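Local structure of Protease/Reverse transcriptase/ribonuclease H (Eastern chimpanzee simian foamy virus, 7KSF) at residues 489-503 and 537-549. The protein combines an aspartic protease, a reverse transcriptase and a ribonuclease H in one chain, and probably processes viral polyproteins and copies the foamy viral RNA genome into DNA. The protein carries 1 engineered substitution. Sequence-based numbering, arbitrary orientation.
Sequences ELKFSMLEKLLTTMH and ERKALPIRWITWM
The carboxylate of Glu-496 is gripped from both segments. Its OE1 accepts a hydrogen bond from NE1 of Trp-545 at 2.6 Å, through the anti lone pair and near the plane of the indole, and Ala-540 N adds a weak bond to the same oxygen. OE2 accepts one from Lys-539 N at 2.7 Å, on the syn side and out of the carboxylate plane. With CG beside the backbone N (chi1 -54°) and the chain extended beyond it, Glu-496 folds back to the N-cap of its own helix, Ser-493, whose N-H and hydroxyl both bond to OE2. These bonds fix the carboxylate's rotation and tie the 538-540 loop to the helix start. The Phe-492 ring lies between Glu-489 CA on one face and Ala-540 CB on the other, the methyl 3.5 Å from the ring centroid.

Farther along, Trp-548 is a knob among Glu-496, Leu-499, Thr-500 and His-503. Leu-499 CB sits 3.7 Å from the centroid of its six-membered ring, over the face, while Leu-499 CD1 covers a face of Trp-545. The Trp-548 edge points at the His-503 ring in an offset edge-to-face pair, planes 64° apart; His-503 NE2 is hydrogen-bonded to Ser-231 OG. Helices 494-503 and 542-549 cross at 56°, axes 10.0 Å apart. This single knob-into-hole contact, beside a capped helix start, belongs to a five-stranded RNase H-like fold of strand order 3-2-1-4-5, consistent with the connection domain of retroviral reverse transcriptases.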
ATOM      1  N   GLU A 489      -5.941  -3.774  -3.752  1.00 85.68           N
ATOM      2  CA  GLU A 489      -5.809  -4.883  -4.690  1.00 85.46           C
ATOM      3  C   GLU A 489      -7.146  -5.260  -5.306  1.00 84.47           C
ATOM      4  O   GLU A 489      -7.184  -5.775  -6.429  1.00 95.87           O
ATOM      5  CB  GLU A 489      -5.188  -6.090  -3.994  1.00 87.18           C
ATOM      6  CG  GLU A 489      -3.728  -5.910  -3.686  1.00 88.33           C
ATOM      7  CD  GLU A 489      -3.307  -6.679  -2.462  1.00 92.38           C
ATOM      8  OE1 GLU A 489      -4.170  -7.320  -1.827  1.00104.59           O
ATOM      9  OE2 GLU A 489      -2.111  -6.635  -2.131  1.00 94.93           O
ATOM     10  N   LEU A 490      -8.250  -5.020  -4.596  1.00 85.11           N
ATOM     11  CA  LEU A 490      -9.560  -5.275  -5.183  1.00 84.93           C
ATOM     12  C   LEU A 490      -9.789  -4.420  -6.421  1.00 83.88           C
ATOM     13  O   LEU A 490     -10.555  -4.808  -7.312  1.00 83.50           O
ATOM     14  CB  LEU A 490     -10.653  -5.023  -4.149  1.00 95.21           C
ATOM     15  CG  LEU A 490     -10.657  -5.984  -2.964  1.00 93.65           C
ATOM     16  CD1 LEU A 490     -11.534  -5.446  -1.851  1.00110.99           C
ATOM     17  CD2 LEU A 490     -11.132  -7.361  -3.399  1.00 99.23           C
ATOM     18  N   LYS A 491      -9.131  -3.257  -6.494  1.00 83.75           N
ATOM     19  CA  LYS A 491      -9.222  -2.404  -7.671  1.00 85.93           C
ATOM     20  C   LYS A 491      -8.474  -2.984  -8.863  1.00 83.92           C
ATOM     21  O   LYS A 491      -8.780  -2.618 -10.003  1.00 82.19           O
ATOM     22  CB  LYS A 491      -8.664  -1.012  -7.361  1.00 85.00           C
ATOM     23  CG  LYS A 491      -9.257  -0.335  -6.141  1.00 85.69           C
ATOM     24  CD  LYS A 491      -8.560   0.994  -5.874  1.00101.08           C
ATOM     25  CE  LYS A 491      -9.114   1.669  -4.632  1.00113.33           C
ATOM     26  NZ  LYS A 491      -8.430   2.961  -4.333  1.00111.47           N
ATOM     27  N   PHE A 492      -7.507  -3.866  -8.624  1.00 84.01           N
ATOM     28  CA  PHE A 492      -6.690  -4.408  -9.699  1.00 82.71           C
ATOM     29  C   PHE A 492      -7.551  -5.165 -10.706  1.00 82.55           C
ATOM     30  O   PHE A 492      -8.642  -5.646 -10.395  1.00 82.82           O
ATOM     31  CB  PHE A 492      -5.622  -5.353  -9.146  1.00 83.08           C
ATOM     32  CG  PHE A 492      -4.576  -4.681  -8.299  1.00 83.44           C
ATOM     33  CD1 PHE A 492      -4.493  -3.301  -8.227  1.00 90.22           C
ATOM     34  CD2 PHE A 492      -3.659  -5.438  -7.585  1.00 83.92           C
ATOM     35  CE1 PHE A 492      -3.523  -2.687  -7.450  1.00100.76           C
ATOM     36  CE2 PHE A 492      -2.685  -4.832  -6.813  1.00 85.04           C
ATOM     37  CZ  PHE A 492      -2.617  -3.457  -6.744  1.00 94.19           C
ATOM     38  N   SER A 493      -7.038  -5.272 -11.927  1.00 82.23           N
ATOM     39  CA  SER A 493      -7.663  -6.126 -12.920  1.00 92.90           C
ATOM     40  C   SER A 493      -7.476  -7.596 -12.544  1.00100.64           C
ATOM     41  O   SER A 493      -6.631  -7.951 -11.716  1.00 97.79           O
ATOM     42  CB  SER A 493      -7.083  -5.848 -14.306  1.00 83.72           C
ATOM     43  OG  SER A 493      -5.688  -6.086 -14.333  1.00 82.60           O
ATOM     44  N   MET A 494      -8.282  -8.459 -13.170  1.00103.71           N
ATOM     45  CA  MET A 494      -8.278  -9.875 -12.808  1.00 84.96           C
ATOM     46  C   MET A 494      -6.904 -10.499 -12.999  1.00 82.82           C
ATOM     47  O   MET A 494      -6.459 -11.303 -12.175  1.00 83.65           O
ATOM     48  CB  MET A 494      -9.327 -10.629 -13.624  1.00 83.22           C
ATOM     49  CG  MET A 494     -10.755 -10.238 -13.295  1.00 91.78           C
ATOM     50  SD  MET A 494     -11.147 -10.498 -11.557  1.00 91.62           S
ATOM     51  CE  MET A 494     -12.835  -9.909 -11.504  1.00105.78           C
ATOM     52  N   LEU A 495      -6.208 -10.127 -14.074  1.00 82.39           N
ATOM     53  CA  LEU A 495      -4.876 -10.668 -14.313  1.00 82.54           C
ATOM     54  C   LEU A 495      -3.906 -10.266 -13.210  1.00 82.99           C
ATOM     55  O   LEU A 495      -3.060 -11.065 -12.793  1.00 83.71           O
ATOM     56  CB  LEU A 495      -4.366 -10.209 -15.674  1.00 81.70           C
ATOM     57  CG  LEU A 495      -2.913 -10.541 -16.008  1.00 81.71           C
ATOM     58  CD1 LEU A 495      -2.677 -12.046 -15.981  1.00 81.68           C
ATOM     59  CD2 LEU A 495      -2.555  -9.964 -17.363  1.00 81.50           C
ATOM     60  N   GLU A 496      -4.016  -9.031 -12.720  1.00 82.75           N
ATOM     61  CA  GLU A 496      -3.122  -8.577 -11.660  1.00 83.25           C
ATOM     62  C   GLU A 496      -3.482  -9.194 -10.318  1.00 84.10           C
ATOM     63  O   GLU A 496      -2.609  -9.345  -9.458  1.00 84.73           O
ATOM     64  CB  GLU A 496      -3.146  -7.051 -11.575  1.00 83.20           C
ATOM     65  CG  GLU A 496      -2.848  -6.375 -12.901  1.00 83.19           C
ATOM     66  CD  GLU A 496      -2.926  -4.867 -12.811  1.00 91.36           C
ATOM     67  OE1 GLU A 496      -1.894  -4.206 -13.047  1.00 92.93           O
ATOM     68  OE2 GLU A 496      -4.018  -4.348 -12.500  1.00 94.83           O
ATOM     69  N   LYS A 497      -4.752  -9.558 -10.117  1.00 83.90           N
ATOM     70  CA  LYS A 497      -5.133 -10.255  -8.893  1.00 85.35           C
ATOM     71  C   LYS A 497      -4.485 -11.629  -8.816  1.00 89.69           C
ATOM     72  O   LYS A 497      -4.197 -12.120  -7.719  1.00 86.48           O
ATOM     73  CB  LYS A 497      -6.655 -10.369  -8.805  1.00 98.57           C
ATOM     74  CG  LYS A 497      -7.367  -9.040  -8.582  1.00101.69           C
ATOM     75  CD  LYS A 497      -8.878  -9.207  -8.533  1.00 90.85           C
ATOM     76  CE  LYS A 497      -9.561  -7.892  -8.198  1.00 87.27           C
ATOM     77  NZ  LYS A 497     -11.042  -8.021  -8.176  1.00 87.03           N
ATOM     78  N   LEU A 498      -4.255 -12.268  -9.967  1.00 92.50           N
ATOM     79  CA  LEU A 498      -3.499 -13.517  -9.997  1.00 85.68           C
ATOM     80  C   LEU A 498      -2.041 -13.288  -9.635  1.00 86.03           C
ATOM     81  O   LEU A 498      -1.448 -14.071  -8.884  1.00 86.64           O
ATOM     82  CB  LEU A 498      -3.596 -14.156 -11.382  1.00 85.93           C
ATOM     83  CG  LEU A 498      -4.917 -14.785 -11.816  1.00 99.79           C
ATOM     84  CD1 LEU A 498      -4.890 -15.082 -13.306  1.00 92.67           C
ATOM     85  CD2 LEU A 498      -5.159 -16.053 -11.025  1.00115.06           C
ATOM     86  N   LEU A 499      -1.446 -12.220 -10.170  1.00 85.50           N
ATOM     87  CA  LEU A 499      -0.025 -11.968  -9.968  1.00 85.55           C
ATOM     88  C   LEU A 499       0.280 -11.631  -8.516  1.00 86.41           C
ATOM     89  O   LEU A 499       1.235 -12.160  -7.933  1.00 86.90           O
ATOM     90  CB  LEU A 499       0.435 -10.845 -10.893  1.00 84.71           C
ATOM     91  CG  LEU A 499       0.274 -11.148 -12.379  1.00 83.82           C
ATOM     92  CD1 LEU A 499       0.576  -9.916 -13.209  1.00101.98           C
ATOM     93  CD2 LEU A 499       1.176 -12.304 -12.777  1.00 86.03           C
ATOM     94  N   THR A 500      -0.512 -10.741  -7.912  1.00 86.38           N
ATOM     95  CA  THR A 500      -0.325 -10.464  -6.492  1.00 87.18           C
ATOM     96  C   THR A 500      -0.656 -11.680  -5.642  1.00 88.12           C
ATOM     97  O   THR A 500      -0.142 -11.813  -4.526  1.00 89.71           O
ATOM     98  CB  THR A 500      -1.167  -9.268  -6.054  1.00 87.62           C
ATOM     99  OG1 THR A 500      -0.902  -8.990  -4.672  1.00 91.79           O
ATOM    100  CG2 THR A 500      -2.650  -9.562  -6.225  1.00 87.14           C
ATOM    101  N   THR A 501      -1.513 -12.572  -6.143  1.00 87.51           N
ATOM    102  CA  THR A 501      -1.751 -13.829  -5.451  1.00 88.27           C
ATOM    103  C   THR A 501      -0.522 -14.727  -5.524  1.00 89.10           C
ATOM    104  O   THR A 501      -0.124 -15.329  -4.519  1.00 90.14           O
ATOM    105  CB  THR A 501      -2.971 -14.535  -6.045  1.00 87.97           C
ATOM    106  OG1 THR A 501      -4.086 -13.639  -6.051  1.00 88.16           O
ATOM    107  CG2 THR A 501      -3.322 -15.762  -5.228  1.00 89.16           C
ATOM    108  N   MET A 502       0.091 -14.826  -6.705  1.00 88.37           N
ATOM    109  CA  MET A 502       1.325 -15.594  -6.838  1.00 88.93           C
ATOM    110  C   MET A 502       2.429 -15.005  -5.978  1.00 90.17           C
ATOM    111  O   MET A 502       3.244 -15.742  -5.411  1.00 93.62           O
ATOM    112  CB  MET A 502       1.778 -15.637  -8.295  1.00 88.05           C
ATOM    113  CG  MET A 502       0.835 -16.349  -9.231  1.00 96.23           C
ATOM    114  SD  MET A 502       1.665 -16.793 -10.763  1.00 84.62           S
ATOM    115  CE  MET A 502       0.258 -16.938 -11.852  1.00 95.09           C
ATOM    116  N   HIS A 503       2.482 -13.675  -5.887  1.00 89.95           N
ATOM    117  CA  HIS A 503       3.489 -13.029  -5.052  1.00 92.12           C
ATOM    118  C   HIS A 503       3.362 -13.482  -3.604  1.00 92.11           C
ATOM    119  O   HIS A 503       4.355 -13.848  -2.967  1.00 93.19           O
ATOM    120  CB  HIS A 503       3.364 -11.511  -5.172  1.00109.73           C
ATOM    121  CG  HIS A 503       4.408 -10.757  -4.410  1.00109.56           C
ATOM    122  ND1 HIS A 503       4.099  -9.864  -3.408  1.00114.39           N
ATOM    123  CD2 HIS A 503       5.761 -10.768  -4.501  1.00 91.55           C
ATOM    124  CE1 HIS A 503       5.214  -9.356  -2.915  1.00119.87           C
ATOM    125  NE2 HIS A 503       6.235  -9.888  -3.559  1.00102.02           N
ATOM    126  N   GLU A 537      -4.184  -1.322 -19.465  1.00 91.80           N
ATOM    127  CA  GLU A 537      -4.931  -2.387 -18.814  1.00 91.29           C
ATOM    128  C   GLU A 537      -4.386  -2.734 -17.437  1.00 91.33           C
ATOM    129  O   GLU A 537      -5.096  -3.360 -16.642  1.00108.66           O
ATOM    130  CB  GLU A 537      -4.934  -3.636 -19.694  1.00 82.87           C
ATOM    131  CG  GLU A 537      -4.970  -3.306 -21.168  1.00 82.30           C
ATOM    132  CD  GLU A 537      -5.526  -4.436 -21.992  1.00 81.72           C
ATOM    133  OE1 GLU A 537      -6.729  -4.389 -22.320  1.00 80.90           O
ATOM    134  OE2 GLU A 537      -4.766  -5.375 -22.300  1.00 85.47           O
ATOM    135  N   ARG A 538      -3.152  -2.339 -17.136  1.00 82.56           N
ATOM    136  CA  ARG A 538      -2.571  -2.567 -15.820  1.00 82.48           C
ATOM    137  C   ARG A 538      -3.103  -1.521 -14.851  1.00 81.92           C
ATOM    138  O   ARG A 538      -2.841  -0.324 -15.013  1.00 81.93           O
ATOM    139  CB  ARG A 538      -1.047  -2.505 -15.892  1.00 90.04           C
ATOM    140  CG  ARG A 538      -0.455  -3.230 -17.085  1.00 95.46           C
ATOM    141  CD  ARG A 538       1.064  -3.230 -17.046  1.00 89.69           C
ATOM    142  NE  ARG A 538       1.627  -3.968 -18.172  1.00 86.21           N
ATOM    143  CZ  ARG A 538       2.918  -4.257 -18.311  1.00 85.11           C
ATOM    144  NH1 ARG A 538       3.790  -3.872 -17.389  1.00 81.20           N
ATOM    145  NH2 ARG A 538       3.333  -4.937 -19.371  1.00 84.19           N
ATOM    146  N   LYS A 539      -3.855  -1.964 -13.846  1.00 81.47           N
ATOM    147  CA  LYS A 539      -4.410  -1.067 -12.842  1.00 80.55           C
ATOM    148  C   LYS A 539      -3.737  -1.253 -11.484  1.00 81.58           C
ATOM    149  O   LYS A 539      -4.357  -1.044 -10.440  1.00 81.49           O
ATOM    150  CB  LYS A 539      -5.923  -1.254 -12.748  1.00 79.42           C
ATOM    151  CG  LYS A 539      -6.621  -0.957 -14.067  1.00 78.63           C
ATOM    152  CD  LYS A 539      -8.073  -1.382 -14.076  1.00 76.97           C
ATOM    153  CE  LYS A 539      -8.663  -1.204 -15.464  1.00 75.46           C
ATOM    154  NZ  LYS A 539     -10.080  -1.642 -15.533  1.00 73.38           N
ATOM    155  N   ALA A 540      -2.469  -1.644 -11.494  1.00 82.62           N
ATOM    156  CA  ALA A 540      -1.636  -1.703 -10.304  1.00 83.97           C
ATOM    157  C   ALA A 540      -0.395  -0.846 -10.517  1.00 86.27           C
ATOM    158  O   ALA A 540      -0.071  -0.454 -11.642  1.00 85.02           O
ATOM    159  CB  ALA A 540      -1.230  -3.145  -9.967  1.00 92.03           C
ATOM    160  N   LEU A 541       0.299  -0.558  -9.420  1.00 92.52           N
ATOM    161  CA  LEU A 541       1.489   0.273  -9.496  1.00 88.26           C
ATOM    162  C   LEU A 541       2.597  -0.448 -10.261  1.00 88.52           C
ATOM    163  O   LEU A 541       2.638  -1.679 -10.298  1.00 95.56           O
ATOM    164  CB  LEU A 541       1.978   0.630  -8.098  1.00 89.82           C
ATOM    165  CG  LEU A 541       1.003   1.430  -7.239  1.00 97.93           C
ATOM    166  CD1 LEU A 541       1.664   1.841  -5.939  1.00 97.69           C
ATOM    167  CD2 LEU A 541       0.490   2.646  -7.994  1.00 87.98           C
ATOM    168  N   PRO A 542       3.504   0.302 -10.896  1.00 96.13           N
ATOM    169  CA  PRO A 542       4.658  -0.351 -11.535  1.00 99.25           C
ATOM    170  C   PRO A 542       5.521  -1.110 -10.548  1.00 88.77           C
ATOM    171  O   PRO A 542       6.158  -2.102 -10.927  1.00 93.22           O
ATOM    172  CB  PRO A 542       5.421   0.823 -12.166  1.00116.60           C
ATOM    173  CG  PRO A 542       4.410   1.920 -12.288  1.00111.76           C
ATOM    174  CD  PRO A 542       3.503   1.757 -11.108  1.00116.09           C
ATOM    175  N   ILE A 543       5.548  -0.675  -9.288  1.00 89.24           N
ATOM    176  CA  ILE A 543       6.280  -1.397  -8.254  1.00 88.50           C
ATOM    177  C   ILE A 543       5.739  -2.816  -8.120  1.00101.70           C
ATOM    178  O   ILE A 543       6.496  -3.767  -7.895  1.00101.15           O
ATOM    179  CB  ILE A 543       6.213  -0.634  -6.918  1.00 88.99           C
ATOM    180  CG1 ILE A 543       6.663   0.819  -7.101  1.00113.17           C
ATOM    181  CG2 ILE A 543       7.075  -1.313  -5.867  1.00 86.44           C
ATOM    182  CD1 ILE A 543       5.525   1.807  -7.310  1.00123.16           C
ATOM    183  N   ARG A 544       4.419  -2.980  -8.264  1.00108.82           N
ATOM    184  CA  ARG A 544       3.835  -4.318  -8.267  1.00103.30           C
ATOM    185  C   ARG A 544       4.391  -5.152  -9.416  1.00 91.88           C
ATOM    186  O   ARG A 544       4.887  -6.265  -9.207  1.00 97.88           O
ATOM    187  CB  ARG A 544       2.310  -4.232  -8.363  1.00111.87           C
ATOM    188  CG  ARG A 544       1.626  -3.511  -7.212  1.00112.35           C
ATOM    189  CD  ARG A 544       1.789  -4.269  -5.913  1.00 89.69           C
ATOM    190  NE  ARG A 544       0.840  -3.828  -4.895  1.00 91.32           N
ATOM    191  CZ  ARG A 544       0.918  -4.160  -3.613  1.00 94.69           C
ATOM    192  NH1 ARG A 544       0.014  -3.719  -2.751  1.00 96.28           N
ATOM    193  NH2 ARG A 544       1.910  -4.933  -3.192  1.00 99.36           N
ATOM    194  N   TRP A 545       4.329  -4.619 -10.639  1.00 85.90           N
ATOM    195  CA  TRP A 545       4.726  -5.393 -11.812  1.00 85.25           C
ATOM    196  C   TRP A 545       6.216  -5.718 -11.791  1.00 85.28           C
ATOM    197  O   TRP A 545       6.613  -6.844 -12.110  1.00 85.16           O
ATOM    198  CB  TRP A 545       4.348  -4.633 -13.086  1.00 84.66           C
ATOM    199  CG  TRP A 545       2.887  -4.723 -13.418  1.00 83.60           C
ATOM    200  CD1 TRP A 545       1.880  -3.949 -12.917  1.00 83.81           C
ATOM    201  CD2 TRP A 545       2.271  -5.645 -14.327  1.00 86.78           C
ATOM    202  NE1 TRP A 545       0.675  -4.332 -13.460  1.00 83.33           N
ATOM    203  CE2 TRP A 545       0.890  -5.369 -14.327  1.00 86.29           C
ATOM    204  CE3 TRP A 545       2.753  -6.674 -15.140  1.00 82.20           C
ATOM    205  CZ2 TRP A 545      -0.014  -6.090 -15.109  1.00 92.17           C
ATOM    206  CZ3 TRP A 545       1.857  -7.386 -15.916  1.00 81.72           C
ATOM    207  CH2 TRP A 545       0.487  -7.090 -15.896  1.00 81.82           C
ATOM    208  N   ILE A 546       7.051  -4.747 -11.417  1.00 85.87           N
ATOM    209  CA  ILE A 546       8.481  -5.006 -11.254  1.00 85.83           C
ATOM    210  C   ILE A 546       8.705  -6.104 -10.222  1.00 85.52           C
ATOM    211  O   ILE A 546       9.455  -7.059 -10.458  1.00 85.43           O
ATOM    212  CB  ILE A 546       9.214  -3.717 -10.858  1.00 86.03           C
ATOM    213  CG1 ILE A 546       9.105  -2.682 -11.976  1.00113.33           C
ATOM    214  CG2 ILE A 546      10.667  -4.012 -10.511  1.00 85.98           C
ATOM    215  CD1 ILE A 546       9.672  -1.338 -11.614  1.00 93.53           C
ATOM    216  N   THR A 547       8.065  -5.976  -9.059  1.00 85.59           N
ATOM    217  CA  THR A 547       8.139  -7.031  -8.058  1.00 85.42           C
ATOM    218  C   THR A 547       7.655  -8.360  -8.623  1.00 85.40           C
ATOM    219  O   THR A 547       8.184  -9.422  -8.282  1.00 85.56           O
ATOM    220  CB  THR A 547       7.326  -6.641  -6.822  1.00 90.07           C
ATOM    221  OG1 THR A 547       7.722  -5.338  -6.369  1.00 85.51           O
ATOM    222  CG2 THR A 547       7.556  -7.629  -5.701  1.00 92.64           C
ATOM    223  N   TRP A 548       6.667  -8.320  -9.519  1.00 85.35           N
ATOM    224  CA  TRP A 548       6.165  -9.549 -10.119  1.00 85.19           C
ATOM    225  C   TRP A 548       7.124 -10.084 -11.182  1.00 85.34           C
ATOM    226  O   TRP A 548       7.403 -11.286 -11.230  1.00 94.08           O
ATOM    227  CB  TRP A 548       4.774  -9.311 -10.709  1.00 85.08           C
ATOM    228  CG  TRP A 548       3.739  -8.974  -9.676  1.00 96.75           C
ATOM    229  CD1 TRP A 548       3.743  -9.344  -8.360  1.00102.59           C
ATOM    230  CD2 TRP A 548       2.563  -8.180  -9.865  1.00 93.95           C
ATOM    231  NE1 TRP A 548       2.634  -8.839  -7.725  1.00 85.92           N
ATOM    232  CE2 TRP A 548       1.894  -8.121  -8.627  1.00 85.82           C
ATOM    233  CE3 TRP A 548       2.009  -7.519 -10.966  1.00100.99           C
ATOM    234  CZ2 TRP A 548       0.697  -7.425  -8.460  1.00 95.08           C
ATOM    235  CZ3 TRP A 548       0.822  -6.832 -10.798  1.00 96.51           C
ATOM    236  CH2 TRP A 548       0.180  -6.792  -9.554  1.00 95.78           C
ATOM    237  N   MET A 549       7.649  -9.201 -12.033  1.00 85.29           N
ATOM    238  CA  MET A 549       8.499  -9.661 -13.127  1.00 85.45           C
ATOM    239  C   MET A 549       9.850 -10.162 -12.636  1.00 86.79           C
ATOM    240  O   MET A 549      10.474 -11.000 -13.298  1.00 87.98           O
ATOM    241  CB  MET A 549       8.696  -8.541 -14.144  1.00 84.18           C
ATOM    242  CG  MET A 549       7.412  -8.125 -14.823  1.00 83.62           C
ATOM    243  SD  MET A 549       6.501  -9.573 -15.393  1.00 83.60           S
ATOM    244  CE  MET A 549       5.231  -8.793 -16.387  1.00 81.98           C
TER